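Local coordinates for protein 3-oxoadipate enol-lactonase (Burkholderia xenovorans, PDB 2XUA) that probably hydrolyses the enol-lactone of 3-oxoadipate, a ring-opening step in the breakdown of catechol-type aromatics, at residues T215-A220 / A242-N247. Residues are numbered along the deposited sequence; the frame is centred on the assembly and turned at random.
Sequences THDLAA and ASHISN. With SHF (laevulinic acid), chain C.
Asp217 and His244 meet through a nearly straight hydrogen bond: ND1 of His244 donates to OD2 of Asp217 at 2.8 Å, with an N-H...O angle of 169°. The oxygen lies in the plane of the imidazole and is met on its syn side, though from somewhat out of the carboxylate plane, and the carboxylate itself is turned 67° from the ring. Asp217 carries CG anti to its backbone N (chi1 -169°), as does His244, which brings them together from loops whose CA atoms come as near as 4.0 Å, between Asp217 and Ser243. CB of Ala219 sits squarely over one face of the His244 ring, a CH-pi contact 3.8 Å from its centroid. The same methyl comes within 3.5 Å of O1 of the bound laevulinic acid, so it touches both ligand and histidine, whose NE2 also borders the ligand.

The second carboxylate oxygen is anchored by its own loop: the backbone N of Ala220 donates to OD1 of Asp217 at 2.8 Å, an Asx motif that helps fix the rotation of the acid. Nearer the strand ends, the backbone N of His216 bonds to O of Ala242 at 2.9 Å and ties the two loops together, while the His216 ring turns to Asp241 through NE2. Trp158 packs obliquely against the His244 ring, and Ser100, on the probable nucleophile elbow, touches it.

These loops follow the last two strands of the alpha/beta-hydrolase sheet, the usual places for the acid and histidine of a Ser-His-Asp triad. With ND1 held by the carboxylate and Ala219 over one face, the ring's rotation is restrained, consistent with NE2 serving Ser100 in a charge relay.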
loop_
_atom_site.group_PDB
_atom_site.type_symbol
_atom_site.label_atom_id
_atom_site.label_comp_id
_atom_site.label_asym_id
_atom_site.label_seq_id
_atom_site.Cartn_x
_atom_site.Cartn_y
_atom_site.Cartn_z
ATOM N N THR B 215 -1.384 -25.510 1.023
ATOM C CA THR B 215 -2.230 -26.723 0.977
ATOM C C THR B 215 -3.690 -26.394 0.693
ATOM O O THR B 215 -4.379 -27.202 0.100
ATOM C CB THR B 215 -2.058 -27.704 2.212
ATOM O OG1 THR B 215 -3.330 -28.039 2.831
ATOM C CG2 THR B 215 -1.092 -27.243 3.164
ATOM N N HIS B 216 -4.119 -25.169 1.042
ATOM C CA HIS B 216 -5.490 -24.735 0.808
ATOM C C HIS B 216 -5.703 -23.907 -0.439
ATOM O O HIS B 216 -6.804 -23.427 -0.675
ATOM C CB HIS B 216 -6.065 -24.031 2.087
ATOM C CG HIS B 216 -5.715 -24.746 3.351
ATOM N ND1 HIS B 216 -6.231 -25.995 3.675
ATOM C CD2 HIS B 216 -4.855 -24.420 4.348
ATOM C CE1 HIS B 216 -5.700 -26.396 4.819
ATOM N NE2 HIS B 216 -4.877 -25.456 5.255
ATOM N N ASP B 217 -4.665 -23.738 -1.259
ATOM C CA ASP B 217 -4.753 -22.956 -2.491
ATOM C C ASP B 217 -5.550 -23.753 -3.562
ATOM O O ASP B 217 -5.191 -24.870 -3.902
ATOM C CB ASP B 217 -3.291 -22.685 -2.926
ATOM C CG ASP B 217 -3.161 -21.707 -4.007
ATOM O OD1 ASP B 217 -4.144 -21.405 -4.741
ATOM O OD2 ASP B 217 -2.007 -21.246 -4.175
ATOM N N LEU B 218 -6.627 -23.165 -4.081
ATOM C CA LEU B 218 -7.440 -23.778 -5.113
ATOM C C LEU B 218 -7.126 -23.118 -6.431
ATOM O O LEU B 218 -7.359 -23.692 -7.498
ATOM C CB LEU B 218 -8.941 -23.635 -4.787
ATOM C CG LEU B 218 -9.420 -24.493 -3.620
ATOM C CD1 LEU B 218 -10.893 -24.192 -3.312
ATOM C CD2 LEU B 218 -9.169 -26.018 -3.954
ATOM N N ALA B 219 -6.558 -21.927 -6.361
ATOM C CA ALA B 219 -6.244 -21.197 -7.551
ATOM C C ALA B 219 -4.994 -21.787 -8.226
ATOM O O ALA B 219 -4.898 -21.827 -9.449
ATOM C CB ALA B 219 -6.039 -19.764 -7.187
ATOM N N ALA B 220 -4.054 -22.225 -7.421
ATOM C CA ALA B 220 -2.886 -22.963 -7.915
ATOM C C ALA B 220 -2.680 -24.024 -6.878
ATOM O O ALA B 220 -2.405 -23.726 -5.704
ATOM C CB ALA B 220 -1.646 -21.992 -8.020
ATOM N N ALA B 242 -1.355 -22.698 4.142
ATOM C CA ALA B 242 -1.915 -21.442 3.717
ATOM C C ALA B 242 -2.717 -21.678 2.452
ATOM O O ALA B 242 -2.725 -22.773 1.889
ATOM C CB ALA B 242 -0.779 -20.404 3.491
ATOM N N SER B 243 -3.443 -20.666 2.038
ATOM C CA SER B 243 -4.128 -20.664 0.753
ATOM C C SER B 243 -3.184 -19.969 -0.246
ATOM O O SER B 243 -1.959 -20.170 -0.201
ATOM C CB SER B 243 -5.479 -19.956 0.903
ATOM O OG SER B 243 -6.168 -19.942 -0.344
ATOM N N HIS B 244 -3.731 -19.100 -1.080
ATOM C CA HIS B 244 -3.074 -18.706 -2.296
ATOM C C HIS B 244 -1.993 -17.600 -2.066
ATOM O O HIS B 244 -0.961 -17.605 -2.730
ATOM C CB HIS B 244 -4.135 -18.282 -3.295
ATOM C CG HIS B 244 -3.608 -17.948 -4.651
ATOM N ND1 HIS B 244 -2.792 -18.809 -5.370
ATOM C CD2 HIS B 244 -3.813 -16.862 -5.443
ATOM C CE1 HIS B 244 -2.531 -18.265 -6.551
ATOM N NE2 HIS B 244 -3.137 -17.085 -6.622
ATOM N N ILE B 245 -2.239 -16.667 -1.134
ATOM C CA ILE B 245 -1.262 -15.571 -0.904
ATOM C C ILE B 245 -0.488 -15.954 0.347
ATOM O O ILE B 245 -0.692 -15.358 1.463
ATOM C CB ILE B 245 -2.001 -14.239 -0.766
ATOM C CG1 ILE B 245 -2.885 -13.935 -1.991
ATOM C CG2 ILE B 245 -0.973 -13.107 -0.469
ATOM C CD1 ILE B 245 -2.111 -13.818 -3.313
ATOM N N SER B 246 0.304 -17.038 0.218
ATOM C CA SER B 246 0.978 -17.675 1.350
ATOM C C SER B 246 2.088 -16.848 1.977
ATOM O O SER B 246 2.444 -17.059 3.139
ATOM C CB SER B 246 1.522 -19.069 0.972
ATOM O OG SER B 246 2.643 -19.011 0.129
ATOM N N ASN B 247 2.650 -15.926 1.205
ATOM C CA ASN B 247 3.714 -15.059 1.786
ATOM C C ASN B 247 3.136 -14.051 2.804
ATOM O O ASN B 247 3.880 -13.428 3.582
ATOM C CB ASN B 247 4.417 -14.273 0.672
ATOM C CG ASN B 247 3.541 -13.197 0.119
ATOM O OD1 ASN B 247 2.473 -13.499 -0.420
ATOM N ND2 ASN B 247 3.946 -11.915 0.297
HETATM C C4 SHF C . -6.320 -13.089 -9.028
HETATM C C5 SHF C . -4.924 -13.054 -8.392
HETATM C C3 SHF C . -6.932 -14.430 -9.465
HETATM C C2 SHF C . -6.429 -15.737 -8.799
HETATM C C1 SHF C . -7.505 -16.900 -8.871
HETATM O O4 SHF C . -6.973 -12.036 -9.146
HETATM O O1 SHF C . -8.187 -17.020 -7.836
HETATM O OH1 SHF C . -7.584 -17.696 -9.869
#